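Beta-galactosidase (Trichoderma reesei, PDB 3OG2) probably hydrolyses terminal non-reducing beta-D-galactose residues of beta-D-galactosides, as a glycosylated member of glycoside hydrolase family 35. Local coordinates at residues S271-L276 / V316-I321; L434-L439 / L464-A469; L891-P896 / G952-G957. One frame throughout, in Å; residues are numbered along the deposited sequence.

Overall arrangement
The three contacts follow one another along the chain and touch nowhere. Contact 1 joins neighbouring strands of the TIM barrel and is the one near the sugar site: the side chain of Asn320 lies about 5 Å from that of Glu278 and about 8 Å from that of Tyr76, both of which bind galactose, though the pocket holds none in this model. Contact 2 packs two sheets of domain 2, its centre 30 Å from that of contact 1 and on the same side of the molecule. Contact 3 sits in an all-beta domain across the chain's centre from contact 1, 45 Å from it between centres and 59 Å from contact 2.

Contact 1 (S271-L276 / V316-I321); sequences STPFSL and VTIFNI
Leu276 reaches over to Val316 and Phe319 along the helix-facing side of two parallel strands of the TIM barrel. Its CG is turned opposite the carbonyl carbon (chi1 -68°), which lays the side chain next to Phe319, both pointing the same way. From the root outward, CB lies 4.1 Å from Phe319 CD1, CG rests 4.0 Å from Val316 CG2, and CD1 ends between the two neighbours, 4.2 Å from Phe319 CE1. Asn311 of helix 301-313 packs on all three residues, as expected in a beta-alpha-beta crossover.

One step earlier in the chain, at Phe274 and Val316, the phenylalanine swings its ring across the valine, with Phe274 CD2 3.4 Å from Val316 CA and Val316 CG2 over one ring face. Trp261 and His265 of helix 261-268 meet the ring as well, and replacing it with an alanine would probably open a gap between that helix and Val316.

The backbones are joined by four hydrogen bonds. Phe274 O accepts from Thr317 N at 3.0 Å and also from Ile318 N. Further on, Leu276 N gives a 2.8 Å bond to Ile318 O, and Asn320 N donates to Leu276 O at 2.9 Å.

Inside the barrel, Ser275 OG leans back to Pro273 O, approaching from above the carbonyl plane, while Ile318 CD1 packs against the same hydroxyl. Asn320 follows on this interior side, its OD1 bonded to Ser44 and its ND2 to Val277 O and Glu46. The outer side is thus mainly hydrocarbon, from Phe274, Leu276, Val316 and Phe319, while the inner side mixes Ile318 with the polar Ser275 and Asn320, whose amide is bonded at both ends close to the galactose-binding Glu278.

Contact 2 (L434-L439 / L464-A469); sequences LTIPQL and LLYSTA
Ile436 sets its CD1 over one face of the Tyr466 ring, the two side chains sliding past each other in opposite directions, and this is the dense part of the contact. CD1 of Ile436 stands 3.9 Å from the centroid of the Tyr466 ring and only 18° off the normal, a CH-pi contact. Ile436 CG2 lies on the same side of the ring, near its rim, 3.7 Å from Tyr466 CE1, and goes on to Thr468 CG2 at 3.5 Å. With CG between the backbone N and the carbonyl carbon (chi1 57°), the tyrosine ring is directed at the 434-439 segment.

No hydrogen bond crosses between the segments, and the closest CA atoms, those of Ile436 and Thr468, are 8.2 Å apart. This is face-to-face packing of two antiparallel sheets of domain 2: strand 434-436 is an outer strand of a three-stranded sheet, and strand 462-467 belongs to a larger one. Glu494 on strand 492-497, a neighbour of strand 462-467 in its sheet, links Tyr466 OH to the loop after strand 434-436 through Gln438 N. Thr468 OG1 is held by His493 ND1 and Glu494 N.

Toward solvent fewer atoms meet. Leu434, partly exposed, touches with one methyl, CD1, 4.0 Å from Tyr466 CE2 and also against Leu465 CD2. Beyond the cis peptide before Pro437, exposed Gln438 meets the hydroxyl end of the ring, CG 3.4 Å from Tyr466 OH, then bends back at chi2 (-92°); its NE2 donates a 2.8 Å bond to Thr435 O, which holds the amide against the backbone of strand 434-436.

Contact 3 (L891-P896 / G952-G957); sequences LPLHLP and GDNWIG
Leu891 and Asn954 meet where strands 883-894 and 953-962 run antiparallel as neighbours in a five-stranded sheet of the second all-beta domain, whose sequence family belongs to the galactose-binding-domain clan. The first shell is backbone: Leu891 N donates to Asn954 O at 2.7 Å, and Leu893 N to Gly952 O at 3.0 Å. The return bond from Gly952 N to Leu893 O is bent and weak.

Asn954 adds a side-chain grip. With its CG opposite the carbonyl carbon (chi1 -62°), the amide curls back, and ND2 reaches Leu891 O at 3.1 Å, almost straight along the carbonyl and in the amide's own plane. Asn954 N approaches the same oxygen from above the carbonyl plane, so one acceptor receives two donors from a single residue. The amide's other end, OD1, is bonded to Asp949 N and Asn924 ND2, which fixes its rotation. Leu893 crosses this amide at about a right angle, CD1 3.7 Å from Asn954 ND2.

Farther out on this buried side, Leu893 packs on Leu904 of strand 900-908, part of a separate sheet, and both Leu891 and Leu893 touch Pro655. On the other side, Pro892 rests its CB 3.9 Å from Asp953 OD1. There a water donates to Asp953 OD1 at 2.9 Å and accepts a weak 3.1 Å bond from His894 NE2.

Contact 1 (S271-L276 / V316-I321)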
loop_
_atom_site.group_PDB
_atom_site.type_symbol
_atom_site.label_atom_id
_atom_site.label_comp_id
_atom_site.label_asym_id
_atom_site.label_seq_id
_atom_site.Cartn_x
_atom_site.Cartn_y
_atom_site.Cartn_z
ATOM N N SER A 271 16.369 -22.486 12.424
ATOM C CA SER A 271 17.453 -22.522 11.437
ATOM C C SER A 271 17.384 -21.385 10.415
ATOM O O SER A 271 18.326 -21.255 9.590
ATOM C CB SER A 271 17.450 -23.864 10.692
ATOM O OG SER A 271 16.311 -23.967 9.832
ATOM N N THR A 272 16.284 -20.578 10.456
ATOM C CA THR A 272 16.117 -19.544 9.420
ATOM C C THR A 272 15.869 -18.202 10.074
ATOM O O THR A 272 15.528 -18.116 11.265
ATOM C CB THR A 272 14.989 -19.937 8.437
ATOM O OG1 THR A 272 13.747 -20.145 9.132
ATOM C CG2 THR A 272 15.281 -21.230 7.701
ATOM N N PRO A 273 16.064 -17.118 9.341
ATOM C CA PRO A 273 15.957 -15.804 9.993
ATOM C C PRO A 273 14.572 -15.487 10.465
ATOM O O PRO A 273 13.601 -15.774 9.775
ATOM C CB PRO A 273 16.352 -14.867 8.833
ATOM C CG PRO A 273 17.147 -15.683 7.873
ATOM C CD PRO A 273 16.502 -17.059 7.933
ATOM N N PHE A 274 14.479 -14.833 11.610
ATOM C CA PHE A 274 13.151 -14.378 12.060
ATOM C C PHE A 274 12.605 -13.341 11.077
ATOM O O PHE A 274 13.195 -12.292 10.858
ATOM C CB PHE A 274 13.224 -13.853 13.482
ATOM C CG PHE A 274 11.877 -13.305 13.975
ATOM C CD1 PHE A 274 10.668 -13.896 13.663
ATOM C CD2 PHE A 274 11.918 -12.136 14.760
ATOM C CE1 PHE A 274 9.458 -13.290 14.077
ATOM C CE2 PHE A 274 10.724 -11.564 15.170
ATOM C CZ PHE A 274 9.503 -12.144 14.838
ATOM N N SER A 275 11.467 -13.712 10.465
ATOM C CA SER A 275 10.904 -12.966 9.342
ATOM C C SER A 275 9.443 -12.601 9.539
ATOM O O SER A 275 8.613 -13.479 9.739
ATOM C CB SER A 275 10.994 -13.847 8.093
ATOM O OG SER A 275 12.354 -14.210 7.807
ATOM N N LEU A 276 9.172 -11.301 9.491
ATOM C CA LEU A 276 7.825 -10.770 9.538
ATOM C C LEU A 276 7.541 -10.303 8.102
ATOM O O LEU A 276 7.954 -9.225 7.683
ATOM C CB LEU A 276 7.674 -9.612 10.531
ATOM C CG LEU A 276 7.822 -10.064 11.988
ATOM C CD1 LEU A 276 7.872 -8.836 12.905
ATOM C CD2 LEU A 276 6.677 -11.001 12.381
ATOM N N VAL A 316 14.078 -9.412 14.686
ATOM C CA VAL A 316 13.662 -9.583 13.268
ATOM C C VAL A 316 14.751 -9.156 12.317
ATOM O O VAL A 316 15.350 -8.087 12.460
ATOM C CB VAL A 316 12.361 -8.799 13.049
ATOM C CG1 VAL A 316 12.570 -7.259 13.057
ATOM C CG2 VAL A 316 11.689 -9.251 11.761
ATOM N N THR A 317 15.010 -9.988 11.283
ATOM C CA THR A 317 16.012 -9.584 10.303
ATOM C C THR A 317 15.446 -9.633 8.875
ATOM O O THR A 317 16.177 -9.272 7.956
ATOM C CB THR A 317 17.285 -10.397 10.377
ATOM O OG1 THR A 317 16.928 -11.779 10.271
ATOM C CG2 THR A 317 18.028 -10.154 11.724
ATOM N N ILE A 318 14.170 -10.046 8.704
ATOM C CA ILE A 318 13.491 -9.827 7.392
ATOM C C ILE A 318 12.164 -9.204 7.834
ATOM O O ILE A 318 11.378 -9.876 8.533
ATOM C CB ILE A 318 13.286 -11.117 6.589
ATOM C CG1 ILE A 318 14.628 -11.772 6.208
ATOM C CG2 ILE A 318 12.402 -10.813 5.361
ATOM C CD1 ILE A 318 14.489 -13.061 5.454
ATOM N N PHE A 319 11.954 -7.930 7.497
ATOM C CA PHE A 319 10.869 -7.153 8.121
ATOM C C PHE A 319 10.208 -6.340 7.043
ATOM O O PHE A 319 10.845 -5.412 6.501
ATOM C CB PHE A 319 11.533 -6.274 9.198
ATOM C CG PHE A 319 10.580 -5.471 10.086
ATOM C CD1 PHE A 319 9.251 -5.799 10.315
ATOM C CD2 PHE A 319 11.132 -4.372 10.723
ATOM C CE1 PHE A 319 8.463 -5.052 11.198
ATOM C CE2 PHE A 319 10.335 -3.611 11.586
ATOM C CZ PHE A 319 9.038 -3.948 11.824
ATOM N N ASN A 320 8.941 -6.624 6.707
ATOM C CA ASN A 320 8.246 -5.927 5.635
ATOM C C ASN A 320 7.008 -5.233 6.184
ATOM O O ASN A 320 6.232 -5.841 6.920
ATOM C CB ASN A 320 7.849 -6.914 4.547
ATOM C CG ASN A 320 7.035 -6.260 3.432
ATOM O OD1 ASN A 320 7.499 -5.307 2.782
ATOM N ND2 ASN A 320 5.825 -6.721 3.191
ATOM N N ILE A 321 6.879 -3.965 5.818
ATOM C CA ILE A 321 5.795 -3.118 6.311
ATOM C C ILE A 321 4.659 -3.047 5.314
ATOM O O ILE A 321 4.807 -2.562 4.191
ATOM C CB ILE A 321 6.330 -1.684 6.584
ATOM C CG1 ILE A 321 7.527 -1.681 7.572
ATOM C CG2 ILE A 321 5.198 -0.750 7.062
ATOM C CD1 ILE A 321 7.243 -2.487 8.852
#

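Contact 2 (L434-L439 / L464-A469)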
loop_
_atom_site.group_PDB
_atom_site.type_symbol
_atom_site.label_atom_id
_atom_site.label_comp_id
_atom_site.label_asym_id
_atom_site.label_seq_id
_atom_site.Cartn_x
_atom_site.Cartn_y
_atom_site.Cartn_z
ATOM N N LEU A 434 27.943 -0.891 33.897
ATOM C CA LEU A 434 27.913 0.517 34.315
ATOM C C LEU A 434 26.505 1.052 34.509
ATOM O O LEU A 434 25.664 0.810 33.650
ATOM C CB LEU A 434 28.573 1.397 33.257
ATOM C CG LEU A 434 30.019 1.063 32.941
ATOM C CD1 LEU A 434 30.483 1.884 31.757
ATOM C CD2 LEU A 434 30.843 1.285 34.191
ATOM N N THR A 435 26.254 1.812 35.541
ATOM C CA THR A 435 25.012 2.556 35.702
ATOM C C THR A 435 25.201 3.883 34.949
ATOM O O THR A 435 26.163 4.645 35.218
ATOM C CB THR A 435 24.577 2.769 37.157
ATOM O OG1 THR A 435 24.239 1.503 37.758
ATOM C CG2 THR A 435 23.320 3.632 37.184
ATOM N N ILE A 436 24.271 4.073 34.036
ATOM C CA ILE A 436 24.374 5.216 33.133
ATOM C C ILE A 436 23.112 6.035 33.301
ATOM O O ILE A 436 22.013 5.416 33.336
ATOM C CB ILE A 436 24.474 4.654 31.700
ATOM C CG1 ILE A 436 25.777 3.850 31.489
ATOM C CG2 ILE A 436 24.334 5.765 30.670
ATOM C CD1 ILE A 436 25.533 2.748 30.475
ATOM N N PRO A 437 23.173 7.352 33.347
ATOM C CA PRO A 437 24.357 8.217 33.166
ATOM C C PRO A 437 25.480 8.157 34.198
ATOM O O PRO A 437 25.286 8.253 35.401
ATOM C CB PRO A 437 23.761 9.641 33.203
ATOM C CG PRO A 437 22.376 9.362 32.659
ATOM C CD PRO A 437 21.908 8.133 33.396
ATOM N N GLN A 438 26.712 8.034 33.710
ATOM C CA GLN A 438 27.867 8.039 34.594
ATOM C C GLN A 438 28.179 9.414 35.106
ATOM O O GLN A 438 28.965 9.508 36.068
ATOM C CB GLN A 438 29.081 7.498 33.809
ATOM C CG GLN A 438 29.004 5.982 33.564
ATOM C CD GLN A 438 29.737 5.355 34.744
ATOM O OE1 GLN A 438 30.951 5.569 34.889
ATOM N NE2 GLN A 438 28.990 4.607 35.576
ATOM N N LEU A 439 27.694 10.475 34.470
ATOM C CA LEU A 439 27.987 11.828 34.932
ATOM C C LEU A 439 26.785 12.408 35.631
ATOM O O LEU A 439 26.739 13.636 35.797
ATOM C CB LEU A 439 28.463 12.715 33.750
ATOM C CG LEU A 439 29.831 12.291 33.188
ATOM C CD1 LEU A 439 30.097 13.111 31.951
ATOM C CD2 LEU A 439 30.872 12.480 34.263
ATOM N N LEU A 464 31.724 3.193 20.403
ATOM C CA LEU A 464 30.930 3.736 21.502
ATOM C C LEU A 464 30.890 2.714 22.613
ATOM O O LEU A 464 30.280 1.652 22.421
ATOM C CB LEU A 464 29.458 3.994 21.160
ATOM C CG LEU A 464 29.257 5.039 20.073
ATOM C CD1 LEU A 464 27.796 5.136 19.643
ATOM C CD2 LEU A 464 29.682 6.395 20.588
ATOM N N LEU A 465 31.512 3.002 23.738
ATOM C CA LEU A 465 31.391 2.097 24.888
ATOM C C LEU A 465 29.932 1.977 25.257
ATOM O O LEU A 465 29.464 0.860 25.541
ATOM C CB LEU A 465 32.252 2.674 25.996
ATOM C CG LEU A 465 32.202 1.823 27.273
ATOM C CD1 LEU A 465 32.933 0.516 27.004
ATOM C CD2 LEU A 465 32.808 2.586 28.446
ATOM N N TYR A 466 29.192 3.097 25.210
ATOM C CA TYR A 466 27.728 3.006 25.317
ATOM C C TYR A 466 27.142 4.269 24.702
ATOM O O TYR A 466 27.836 5.292 24.615
ATOM C CB TYR A 466 27.232 2.815 26.746
ATOM C CG TYR A 466 27.690 3.923 27.691
ATOM C CD1 TYR A 466 26.998 5.115 27.829
ATOM C CD2 TYR A 466 28.848 3.745 28.469
ATOM C CE1 TYR A 466 27.400 6.141 28.699
ATOM C CE2 TYR A 466 29.262 4.766 29.327
ATOM C CZ TYR A 466 28.539 5.935 29.439
ATOM O OH TYR A 466 29.044 6.897 30.301
ATOM N N SER A 467 25.872 4.184 24.383
ATOM C CA SER A 467 25.110 5.409 24.123
ATOM C C SER A 467 23.664 5.218 24.532
ATOM O O SER A 467 23.080 4.157 24.189
ATOM C CB SER A 467 25.158 5.751 22.630
ATOM O OG SER A 467 24.373 6.931 22.392
ATOM N N THR A 468 23.102 6.201 25.223
ATOM C CA THR A 468 21.684 6.182 25.498
ATOM C C THR A 468 20.949 6.860 24.347
ATOM O O THR A 468 19.817 6.469 23.994
ATOM C CB THR A 468 21.321 6.884 26.810
ATOM O OG1 THR A 468 21.635 8.284 26.702
ATOM C CG2 THR A 468 22.167 6.362 27.980
ATOM N N ALA A 469 21.580 7.845 23.710
ATOM C CA ALA A 469 20.918 8.442 22.544
ATOM C C ALA A 469 20.898 7.476 21.384
ATOM O O ALA A 469 21.810 6.643 21.252
ATOM C CB ALA A 469 21.741 9.692 22.167
#

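Contact 3 (L891-P896 / G952-G957)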
loop_
_atom_site.group_PDB
_atom_site.type_symbol
_atom_site.label_atom_id
_atom_site.label_comp_id
_atom_site.label_asym_id
_atom_site.label_seq_id
_atom_site.Cartn_x
_atom_site.Cartn_y
_atom_site.Cartn_z
ATOM N N LEU A 891 -11.409 18.678 -19.597
ATOM C CA LEU A 891 -10.699 19.405 -18.553
ATOM C C LEU A 891 -9.298 19.669 -19.056
ATOM O O LEU A 891 -8.452 18.808 -18.966
ATOM C CB LEU A 891 -10.676 18.580 -17.257
ATOM C CG LEU A 891 -9.784 19.099 -16.117
ATOM C CD1 LEU A 891 -10.173 20.475 -15.640
ATOM C CD2 LEU A 891 -9.787 18.048 -14.978
ATOM N N PRO A 892 -9.016 20.847 -19.592
ATOM C CA PRO A 892 -7.647 21.185 -19.968
ATOM C C PRO A 892 -6.843 21.490 -18.711
ATOM O O PRO A 892 -7.348 22.176 -17.835
ATOM C CB PRO A 892 -7.787 22.444 -20.825
ATOM C CG PRO A 892 -9.233 22.569 -21.073
ATOM C CD PRO A 892 -9.948 21.941 -19.896
ATOM N N LEU A 893 -5.622 21.018 -18.633
ATOM C CA LEU A 893 -4.740 21.382 -17.527
ATOM C C LEU A 893 -3.450 21.911 -18.092
ATOM O O LEU A 893 -3.001 21.419 -19.139
ATOM C CB LEU A 893 -4.374 20.160 -16.669
ATOM C CG LEU A 893 -5.522 19.629 -15.816
ATOM C CD1 LEU A 893 -5.070 18.361 -15.080
ATOM C CD2 LEU A 893 -6.044 20.692 -14.859
ATOM N N HIS A 894 -2.832 22.925 -17.518
ATOM C CA HIS A 894 -1.575 23.504 -17.982
ATOM C C HIS A 894 -0.814 23.870 -16.706
ATOM O O HIS A 894 -0.806 25.006 -16.263
ATOM C CB HIS A 894 -1.854 24.716 -18.907
ATOM C CG HIS A 894 -2.542 24.214 -20.173
ATOM N ND1 HIS A 894 -3.930 24.250 -20.368
ATOM C CD2 HIS A 894 -2.077 23.521 -21.241
ATOM C CE1 HIS A 894 -4.262 23.683 -21.488
ATOM N NE2 HIS A 894 -3.146 23.247 -22.047
ATOM N N LEU A 895 -0.257 22.873 -16.062
ATOM C CA LEU A 895 0.431 23.001 -14.802
ATOM C C LEU A 895 1.928 22.742 -14.964
ATOM O O LEU A 895 2.317 21.979 -15.854
ATOM C CB LEU A 895 -0.166 21.966 -13.796
ATOM C CG LEU A 895 -1.620 22.252 -13.403
ATOM C CD1 LEU A 895 -2.194 21.049 -12.643
ATOM C CD2 LEU A 895 -1.736 23.505 -12.562
ATOM N N PRO A 896 2.781 23.352 -14.138
ATOM C CA PRO A 896 4.245 23.210 -14.279
ATOM C C PRO A 896 4.777 21.891 -13.720
ATOM O O PRO A 896 5.569 21.862 -12.778
ATOM C CB PRO A 896 4.760 24.427 -13.506
ATOM C CG PRO A 896 3.736 24.588 -12.385
ATOM C CD PRO A 896 2.426 24.276 -13.046
ATOM N N GLY A 952 -2.319 19.312 -21.157
ATOM C CA GLY A 952 -3.110 18.897 -22.316
ATOM C C GLY A 952 -4.555 18.680 -21.903
ATOM O O GLY A 952 -4.954 19.055 -20.795
ATOM N N ASP A 953 -5.354 18.129 -22.805
ATOM C CA ASP A 953 -6.769 17.896 -22.614
ATOM C C ASP A 953 -6.963 16.603 -21.849
ATOM O O ASP A 953 -6.292 15.592 -22.079
ATOM C CB ASP A 953 -7.484 17.779 -23.967
ATOM C CG ASP A 953 -7.655 19.122 -24.645
ATOM O OD1 ASP A 953 -7.506 20.161 -23.945
ATOM O OD2 ASP A 953 -7.937 19.174 -25.851
ATOM N N ASN A 954 -7.870 16.634 -20.922
ATOM C CA ASN A 954 -8.331 15.443 -20.209
ATOM C C ASN A 954 -9.834 15.332 -20.425
ATOM O O ASN A 954 -10.481 16.356 -20.704
ATOM C CB ASN A 954 -8.050 15.600 -18.718
ATOM C CG ASN A 954 -6.566 15.720 -18.463
ATOM O OD1 ASN A 954 -5.870 14.693 -18.387
ATOM N ND2 ASN A 954 -6.086 16.944 -18.343
ATOM N N TRP A 955 -10.352 14.128 -20.275
ATOM C CA TRP A 955 -11.814 13.900 -20.301
ATOM C C TRP A 955 -12.193 13.385 -18.934
ATOM O O TRP A 955 -11.567 12.398 -18.467
ATOM C CB TRP A 955 -12.097 12.855 -21.392
ATOM C CG TRP A 955 -12.185 13.684 -22.673
ATOM C CD1 TRP A 955 -11.134 13.874 -23.550
ATOM C CD2 TRP A 955 -13.316 14.421 -23.147
ATOM N NE1 TRP A 955 -11.591 14.684 -24.557
ATOM C CE2 TRP A 955 -12.907 15.032 -24.347
ATOM C CE3 TRP A 955 -14.632 14.634 -22.714
ATOM C CZ2 TRP A 955 -13.781 15.837 -25.104
ATOM C CZ3 TRP A 955 -15.509 15.434 -23.462
ATOM C CH2 TRP A 955 -15.072 16.036 -24.665
ATOM N N ILE A 956 -13.154 14.024 -18.294
ATOM C CA ILE A 956 -13.650 13.659 -16.976
ATOM C C ILE A 956 -15.103 13.205 -17.073
ATOM O O ILE A 956 -15.921 13.851 -17.728
ATOM C CB ILE A 956 -13.544 14.822 -15.976
ATOM C CG1 ILE A 956 -12.108 15.199 -15.605
ATOM C CG2 ILE A 956 -14.361 14.529 -14.727
ATOM C CD1 ILE A 956 -11.313 14.058 -15.008
ATOM N N GLY A 957 -15.417 12.088 -16.424
ATOM C CA GLY A 957 -16.738 11.509 -16.515
ATOM C C GLY A 957 -17.308 11.325 -15.144
ATOM O O GLY A 957 -16.599 10.920 -14.205
HETATM O O HOH W 1 -4.992 21.581 -23.936
#